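Local coordinates for FAD-binding PCMH-type domain-containing protein (Gibberella zeae, PDB 6YJO), which probably oxidises oligosaccharides, as a fungal flavo-enzyme of the oxygen-dependent FAD-linked oxidoreductase family carrying a covalently attached FAD cofactor, at residues 37-40 and 45-48; 241-246 and 321-326; 346-351 and 436-441. All coordinates share one frame; numbering follows the deposited sequence.

Interaction 1. Residues 37-40 and 45-48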
loop_
_atom_site.group_PDB
_atom_site.type_symbol
_atom_site.label_atom_id
_atom_site.label_comp_id
_atom_site.label_asym_id
_atom_site.label_seq_id
_atom_site.Cartn_x
_atom_site.Cartn_y
_atom_site.Cartn_z
ATOM N N ALA A 37 -16.147 -17.618 23.676
ATOM C CA ALA A 37 -17.362 -18.411 23.825
ATOM C C ALA A 37 -18.405 -18.013 22.789
ATOM O O ALA A 37 -18.948 -18.867 22.081
ATOM C CB ALA A 37 -17.916 -18.260 25.239
ATOM N N CYS A 38 -18.694 -16.712 22.685
ATOM C CA CYS A 38 -19.610 -16.226 21.657
ATOM C C CYS A 38 -19.220 -16.760 20.285
ATOM O O CYS A 38 -20.066 -17.268 19.540
ATOM C CB CYS A 38 -19.628 -14.696 21.651
ATOM S SG CYS A 38 -20.816 -13.937 20.494
ATOM N N LEU A 39 -17.932 -16.662 19.943
ATOM C CA LEU A 39 -17.460 -17.104 18.636
ATOM C C LEU A 39 -17.850 -18.552 18.369
ATOM O O LEU A 39 -18.363 -18.878 17.295
ATOM C CB LEU A 39 -15.943 -16.921 18.556
ATOM C CG LEU A 39 -15.439 -15.477 18.558
ATOM C CD1 LEU A 39 -13.948 -15.433 18.860
ATOM C CD2 LEU A 39 -15.738 -14.801 17.225
ATOM N N ALA A 40 -17.637 -19.435 19.349
ATOM C CA ALA A 40 -17.945 -20.849 19.160
ATOM C C ALA A 40 -19.428 -21.149 19.305
ATOM O O ALA A 40 -19.871 -22.214 18.866
ATOM C CB ALA A 40 -17.156 -21.707 20.149
ATOM N N PRO A 45 -14.789 -20.143 13.582
ATOM C CA PRO A 45 -13.469 -20.664 13.952
ATOM C C PRO A 45 -12.652 -19.608 14.681
ATOM O O PRO A 45 -12.533 -18.467 14.227
ATOM C CB PRO A 45 -12.841 -21.034 12.604
ATOM C CG PRO A 45 -13.983 -21.244 11.683
ATOM C CD PRO A 45 -15.064 -20.305 12.142
ATOM N N TYR A 46 -12.096 -19.987 15.828
ATOM C CA TYR A 46 -11.251 -19.089 16.597
ATOM C C TYR A 46 -9.954 -19.802 16.979
ATOM O O TYR A 46 -9.879 -21.032 16.992
ATOM C CB TYR A 46 -11.964 -18.563 17.859
ATOM C CG TYR A 46 -12.243 -19.590 18.944
ATOM C CD1 TYR A 46 -11.207 -20.205 19.642
ATOM C CD2 TYR A 46 -13.543 -19.910 19.301
ATOM C CE1 TYR A 46 -11.460 -21.132 20.636
ATOM C CE2 TYR A 46 -13.802 -20.830 20.299
ATOM C CZ TYR A 46 -12.762 -21.439 20.963
ATOM O OH TYR A 46 -13.025 -22.357 21.956
ATOM N N ILE A 47 -8.962 -18.992 17.295
ATOM C CA ILE A 47 -7.649 -19.518 17.766
ATOM C C ILE A 47 -7.694 -19.515 19.288
ATOM O O ILE A 47 -7.925 -18.471 19.902
ATOM C CB ILE A 47 -6.508 -18.638 17.248
ATOM C CG1 ILE A 47 -6.491 -18.622 15.715
ATOM C CG2 ILE A 47 -5.180 -19.139 17.807
ATOM C CD1 ILE A 47 -6.432 -19.998 15.080
ATOM N N PRO A 48 -7.466 -20.672 19.932
ATOM C CA PRO A 48 -7.524 -20.698 21.402
ATOM C C PRO A 48 -6.429 -19.841 22.016
ATOM O O PRO A 48 -5.283 -19.834 21.559
ATOM C CB PRO A 48 -7.343 -22.186 21.737
ATOM C CG PRO A 48 -6.638 -22.763 20.557
ATOM C CD PRO A 48 -7.122 -21.985 19.368
#
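The ring of Y46 overlaps A40 and L39 in the last turns of helix 32-41. After this helix the chain doubles back through a short loop, and Y46 packs on the last turn of the helix it has just left, beside the three-stranded parallel sheet of the PCMH-type FAD-binding fold. With CG set between its own backbone N and carbonyl carbon (chi1 68°), the ring is directed at the helix. A40 meets it at the edge, near the ring plane, with Y46 CE2 3.5 Å from A40 CB. A single methyl suits this place, since it lets the large ring come close to the helix backbone. Beyond Y46, L39 packs on A84 and C87 of helix 78-90 and on A71 of strand 71-73, where P45 and I47 also bond through their backbones to L74 and I72. The disulfide from C38 to C87 ties the same two helices covalently. On the buried L39, methyl CD1 rests 3.8 Å from Y46 CB, and L39 CB lies 3.9 Å from Y46 CD2.

Interaction 2. Residues 241-246 and 321-326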
loop_
_atom_site.group_PDB
_atom_site.type_symbol
_atom_site.label_atom_id
_atom_site.label_comp_id
_atom_site.label_asym_id
_atom_site.label_seq_id
_atom_site.Cartn_x
_atom_site.Cartn_y
_atom_site.Cartn_z
ATOM N N VAL A 241 8.087 -7.811 -21.496
ATOM C CA VAL A 241 8.293 -6.921 -20.358
ATOM C C VAL A 241 9.787 -6.835 -20.078
ATOM O O VAL A 241 10.464 -7.865 -19.978
ATOM C CB VAL A 241 7.518 -7.403 -19.111
ATOM C CG1 VAL A 241 6.209 -8.072 -19.528
ATOM C CG2 VAL A 241 8.347 -8.351 -18.254
ATOM N N THR A 242 10.297 -5.611 -19.959
ATOM C CA THR A 242 11.730 -5.367 -19.782
ATOM C C THR A 242 12.010 -4.655 -18.465
ATOM O O THR A 242 11.865 -3.421 -18.382
ATOM C CB THR A 242 12.276 -4.540 -20.947
ATOM O OG1 THR A 242 11.906 -5.156 -22.189
ATOM C CG2 THR A 242 13.798 -4.431 -20.868
ATOM N N PRO A 243 12.410 -5.367 -17.416
ATOM C CA PRO A 243 12.991 -4.690 -16.252
ATOM C C PRO A 243 14.317 -4.038 -16.612
ATOM O O PRO A 243 14.992 -4.429 -17.565
ATOM C CB PRO A 243 13.188 -5.819 -15.232
ATOM C CG PRO A 243 12.298 -6.930 -15.684
ATOM C CD PRO A 243 12.186 -6.804 -17.173
ATOM N N PHE A 244 14.682 -3.016 -15.839
ATOM C CA PHE A 244 15.966 -2.351 -16.029
ATOM C C PHE A 244 16.442 -1.735 -14.722
ATOM O O PHE A 244 15.649 -1.425 -13.832
ATOM C CB PHE A 244 15.885 -1.273 -17.119
ATOM C CG PHE A 244 14.933 -0.141 -16.807
ATOM C CD1 PHE A 244 13.581 -0.252 -17.085
ATOM C CD2 PHE A 244 15.399 1.044 -16.259
ATOM C CE1 PHE A 244 12.710 0.790 -16.812
ATOM C CE2 PHE A 244 14.533 2.088 -15.981
ATOM C CZ PHE A 244 13.189 1.960 -16.258
ATOM N N SER A 245 17.764 -1.568 -14.626
ATOM C CA SER A 245 18.406 -0.796 -13.572
ATOM C C SER A 245 19.439 0.133 -14.191
ATOM O O SER A 245 20.020 -0.171 -15.235
ATOM C CB SER A 245 19.087 -1.701 -12.530
ATOM O OG SER A 245 20.311 -2.219 -13.023
ATOM N N ILE A 246 19.638 1.283 -13.551
ATOM C CA ILE A 246 20.728 2.205 -13.852
ATOM C C ILE A 246 21.406 2.521 -12.527
ATOM O O ILE A 246 20.799 3.149 -11.652
ATOM C CB ILE A 246 20.246 3.499 -14.527
ATOM C CG1 ILE A 246 19.529 3.211 -15.851
ATOM C CG2 ILE A 246 21.427 4.434 -14.740
ATOM C CD1 ILE A 246 18.034 3.471 -15.797
ATOM N N ILE A 321 5.381 -12.859 -15.381
ATOM C CA ILE A 321 5.680 -13.513 -14.113
ATOM C C ILE A 321 7.168 -13.436 -13.816
ATOM O O ILE A 321 7.579 -13.450 -12.652
ATOM C CB ILE A 321 5.173 -14.970 -14.141
ATOM C CG1 ILE A 321 3.641 -14.996 -14.237
ATOM C CG2 ILE A 321 5.642 -15.731 -12.908
ATOM C CD1 ILE A 321 2.922 -14.465 -12.990
ATOM N N GLN A 322 7.999 -13.338 -14.855
ATOM C CA GLN A 322 9.432 -13.182 -14.637
ATOM C C GLN A 322 9.738 -11.835 -13.992
ATOM O O GLN A 322 10.546 -11.753 -13.060
ATOM C CB GLN A 322 10.175 -13.338 -15.964
ATOM C CG GLN A 322 11.581 -13.878 -15.840
ATOM C CD GLN A 322 12.093 -14.462 -17.147
ATOM O OE1 GLN A 322 11.490 -14.272 -18.204
ATOM N NE2 GLN A 322 13.204 -15.186 -17.078
ATOM N N MET A 323 9.088 -10.769 -14.466
ATOM C CA MET A 323 9.331 -9.447 -13.899
ATOM C C MET A 323 8.860 -9.369 -12.451
ATOM O O MET A 323 9.519 -8.742 -11.613
ATOM C CB MET A 323 8.637 -8.382 -14.749
ATOM C CG MET A 323 8.673 -6.969 -14.165
ATOM S SD MET A 323 7.396 -6.636 -12.918
ATOM C CE MET A 323 5.896 -7.085 -13.803
ATOM N N LEU A 324 7.717 -9.987 -12.138
ATOM C CA LEU A 324 7.239 -9.990 -10.760
ATOM C C LEU A 324 8.188 -10.750 -9.844
ATOM O O LEU A 324 8.335 -10.394 -8.670
ATOM C CB LEU A 324 5.834 -10.591 -10.692
ATOM C CG LEU A 324 4.727 -9.802 -11.404
ATOM C CD1 LEU A 324 3.402 -10.556 -11.347
ATOM C CD2 LEU A 324 4.579 -8.406 -10.816
ATOM N N ASN A 325 8.843 -11.795 -10.361
ATOM C CA ASN A 325 9.823 -12.521 -9.558
ATOM C C ASN A 325 11.112 -11.726 -9.383
ATOM O O ASN A 325 11.743 -11.802 -8.323
ATOM C CB ASN A 325 10.128 -13.876 -10.193
ATOM C CG ASN A 325 9.172 -14.961 -9.735
ATOM O OD1 ASN A 325 9.109 -15.285 -8.548
ATOM N ND2 ASN A 325 8.440 -15.547 -10.678
ATOM N N LYS A 326 11.518 -10.956 -10.394
ATOM C CA LYS A 326 12.768 -10.209 -10.282
ATOM C C LYS A 326 12.668 -9.111 -9.235
ATOM O O LYS A 326 13.682 -8.733 -8.637
ATOM C CB LYS A 326 13.155 -9.607 -11.633
ATOM C CG LYS A 326 14.416 -8.746 -11.579
ATOM C CD LYS A 326 15.186 -8.771 -12.901
ATOM C CE LYS A 326 16.459 -7.931 -12.824
ATOM N NZ LYS A 326 16.174 -6.494 -12.541
#
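M323 is the first residue of helix segment 321-326 to meet strand segment 241-246, and its CB takes the closest contact, 3.5 Å from V241 CG2. The valine lies roughly perpendicular to the methionine, so its methyl touches the root of the longer chain. One atom further out, M323 CG lies 3.9 Å from P243 CG, at the outer corner of the proline ring. The methionine chain then bends at chi2 (-82°) and chi3 (-54°), which turns its sulfur and terminal methyl away from the strand segment; the side chain also touches V289 and Y291. A flexible, unbranched apolar chain suits a buried place where it must turn aside after its first atoms. One turn later comes K326, whose long, mostly extended chain runs out beside the proline until NZ stands 4.1 Å from P243 CB. This is van der Waals contact at the exposed margin of an otherwise buried patch. P243 offers a compact apolar ring here and no N-H, on the strand edge from which V241 and S245 bond to G318 and to S313 and T314. T242 and F244 turn to the opposite side of the strand and touch L297 of helix 294-308. Helix 320-326 thus packs through M323 and K326 on the seven-stranded antiparallel sheet, at its second strand, 242-248, while I321 and L324 pack on F150 and A146 of helix 142-152.

Interaction 3. Residues 346-351 and 436-441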
loop_
_atom_site.group_PDB
_atom_site.type_symbol
_atom_site.label_atom_id
_atom_site.label_comp_id
_atom_site.label_asym_id
_atom_site.label_seq_id
_atom_site.Cartn_x
_atom_site.Cartn_y
_atom_site.Cartn_z
ATOM N N TYR A 346 10.864 1.239 10.626
ATOM C CA TYR A 346 9.979 2.395 10.674
ATOM C C TYR A 346 10.061 3.114 9.335
ATOM O O TYR A 346 11.156 3.290 8.791
ATOM C CB TYR A 346 10.355 3.351 11.812
ATOM C CG TYR A 346 9.757 4.731 11.666
ATOM C CD1 TYR A 346 8.386 4.931 11.772
ATOM C CD2 TYR A 346 10.563 5.837 11.422
ATOM C CE1 TYR A 346 7.834 6.191 11.639
ATOM C CE2 TYR A 346 10.018 7.104 11.287
ATOM C CZ TYR A 346 8.650 7.271 11.399
ATOM O OH TYR A 346 8.089 8.520 11.270
ATOM N N SER A 347 8.908 3.524 8.806
ATOM C CA SER A 347 8.859 4.138 7.487
ATOM C C SER A 347 7.901 5.321 7.480
ATOM O O SER A 347 7.063 5.488 8.371
ATOM C CB SER A 347 8.434 3.137 6.400
ATOM O OG SER A 347 9.379 2.090 6.270
ATOM N N THR A 348 8.045 6.143 6.443
ATOM C CA THR A 348 7.147 7.260 6.190
ATOM C C THR A 348 7.167 7.540 4.695
ATOM O O THR A 348 7.970 6.973 3.950
ATOM C CB THR A 348 7.541 8.498 7.002
ATOM O OG1 THR A 348 6.586 9.546 6.780
ATOM C CG2 THR A 348 8.936 8.986 6.618
ATOM N N SER A 349 6.275 8.426 4.257
ATOM C CA SER A 349 6.052 8.654 2.837
ATOM C C SER A 349 5.833 10.135 2.567
ATOM O O SER A 349 5.712 10.955 3.482
ATOM C CB SER A 349 4.843 7.857 2.326
ATOM O OG SER A 349 3.674 8.208 3.045
ATOM N N LEU A 350 5.788 10.465 1.277
ATOM C CA LEU A 350 5.350 11.772 0.809
ATOM C C LEU A 350 4.667 11.589 -0.537
ATOM O O LEU A 350 5.011 10.687 -1.305
ATOM C CB LEU A 350 6.510 12.768 0.674
ATOM C CG LEU A 350 7.061 13.384 1.960
ATOM C CD1 LEU A 350 8.267 14.256 1.633
ATOM C CD2 LEU A 350 5.988 14.199 2.674
ATOM N N MET A 351 3.687 12.446 -0.809
ATOM C CA MET A 351 2.966 12.483 -2.081
ATOM C C MET A 351 3.067 13.916 -2.599
ATOM O O MET A 351 2.122 14.701 -2.503
ATOM C CB MET A 351 1.502 12.028 -1.906
ATOM C CG MET A 351 1.349 10.577 -1.477
ATOM S SD MET A 351 0.468 9.566 -2.687
ATOM C CE MET A 351 1.563 9.692 -4.097
ATOM N N THR A 436 13.845 10.250 14.174
ATOM C CA THR A 436 14.355 11.587 13.877
ATOM C C THR A 436 14.902 11.679 12.458
ATOM O O THR A 436 14.663 12.671 11.759
ATOM C CB THR A 436 15.447 11.973 14.875
ATOM O OG1 THR A 436 14.938 11.902 16.212
ATOM C CG2 THR A 436 15.940 13.387 14.588
ATOM N N VAL A 437 15.649 10.667 12.016
ATOM C CA VAL A 437 16.368 10.780 10.750
ATOM C C VAL A 437 15.397 10.766 9.575
ATOM O O VAL A 437 15.547 11.542 8.625
ATOM C CB VAL A 437 17.425 9.665 10.645
ATOM C CG1 VAL A 437 16.766 8.287 10.539
ATOM C CG2 VAL A 437 18.360 9.929 9.475
ATOM N N LEU A 438 14.383 9.897 9.617
ATOM C CA LEU A 438 13.408 9.871 8.529
ATOM C C LEU A 438 12.568 11.144 8.505
ATOM O O LEU A 438 12.245 11.659 7.428
ATOM C CB LEU A 438 12.508 8.637 8.641
ATOM C CG LEU A 438 13.114 7.264 8.318
ATOM C CD1 LEU A 438 12.011 6.258 8.020
ATOM C CD2 LEU A 438 14.103 7.327 7.159
ATOM N N LYS A 439 12.200 11.666 9.678
ATOM C CA LYS A 439 11.446 12.915 9.719
ATOM C C LYS A 439 12.293 14.083 9.229
ATOM O O LYS A 439 11.794 14.966 8.522
ATOM C CB LYS A 439 10.938 13.177 11.138
ATOM C CG LYS A 439 10.046 14.413 11.271
ATOM C CD LYS A 439 9.400 14.482 12.653
ATOM C CE LYS A 439 8.616 15.773 12.862
ATOM N NZ LYS A 439 9.346 16.747 13.723
ATOM N N ARG A 440 13.575 14.109 9.601
ATOM C CA ARG A 440 14.467 15.154 9.107
ATOM C C ARG A 440 14.564 15.116 7.586
ATOM O O ARG A 440 14.612 16.167 6.935
ATOM C CB ARG A 440 15.847 15.002 9.752
ATOM C CG ARG A 440 16.949 15.813 9.092
ATOM C CD ARG A 440 18.205 15.865 9.956
ATOM N NE ARG A 440 18.531 14.563 10.538
ATOM C CZ ARG A 440 18.704 14.322 11.838
ATOM N NH1 ARG A 440 18.606 15.294 12.737
ATOM N NH2 ARG A 440 18.993 13.092 12.240
ATOM N N PHE A 441 14.592 13.918 6.999
ATOM C CA PHE A 441 14.570 13.813 5.544
ATOM C C PHE A 441 13.245 14.316 4.983
ATOM O O PHE A 441 13.219 15.143 4.064
ATOM C CB PHE A 441 14.807 12.364 5.109
ATOM C CG PHE A 441 16.187 11.843 5.405
ATOM C CD1 PHE A 441 17.245 12.704 5.657
ATOM C CD2 PHE A 441 16.427 10.479 5.417
ATOM C CE1 PHE A 441 18.509 12.213 5.921
ATOM C CE2 PHE A 441 17.686 9.984 5.680
ATOM C CZ PHE A 441 18.730 10.853 5.934
#
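Apolar contact carries this interface, and L438 is its centre: its side chain projects from the helix onto Y346 and T348, two strand residues that face the same way. The methyl L438 CD1 comes to 3.7 Å from Y346 CD2, approaching the ring obliquely. Nearer the helix backbone, L438 CB lies 3.9 Å from Y346 CE2 and 4.1 Å from T348 CG2. Leucine and tyrosine run alongside each other, pointing opposite ways, so CD1 and CB meet CD2 and CE2 of the ring in turn. In T348 the first torsion (chi1 -177°) sets OG1 anti to the backbone N and gives the methyl to the leucine, so one small side chain serves an apolar and a polar neighbour at once.

Contacts with the strand backbone come next. L438 CD1 is 3.2 Å from Y346 O, a close methyl-to-carbonyl approach, and 3.8 Å from S347 CA; a branched leucine can reach the main chain in this way while its CB stays with the side chains.

The polar groups of the strand are satisfied by partners beyond the helix segment. Y346 OH and T348 OG1 bond to OD1 and OD2 of D462, so one carboxylate holds the two residues that grip L438. S347, whose side chain starts on the other side of the strand, bonds to S422, and S349 OG bonds to the backbone N of Y457, an FAD-binding residue.

Strand 346-352 is an outermost strand of the seven-stranded antiparallel sheet and pairs with 417-423. Helix 431-446 follows that neighbour in the chain and turns back over the sheet; the two segments run nearly parallel, at 9°, with axes 8.9 Å apart at closest approach. F435 adds an edge-to-face ring contact with Y346, and V437 and F441 pack on N370 of helix 357-371.

In the fold
The interactions follow one another along the chain and do not touch. Interactions 2 and 3 belong to one seven-stranded antiparallel sheet: 242-248 lies near one margin and 346-352 forms the other, with contact centres about 28 Å apart. Each packs a helix on that sheet, and both lie near the flavin without touching it: the side chain of M323 is about 11 Å from FAD and about 7 Å from that of S161, while the side chain of S347 is about 9 Å from FAD and about 10 Å from that of H102, a covalent attachment point. Interaction 1, at the N-terminal periphery, lies about 44 Å and about 40 Å from interactions 2 and 3, centre to centre.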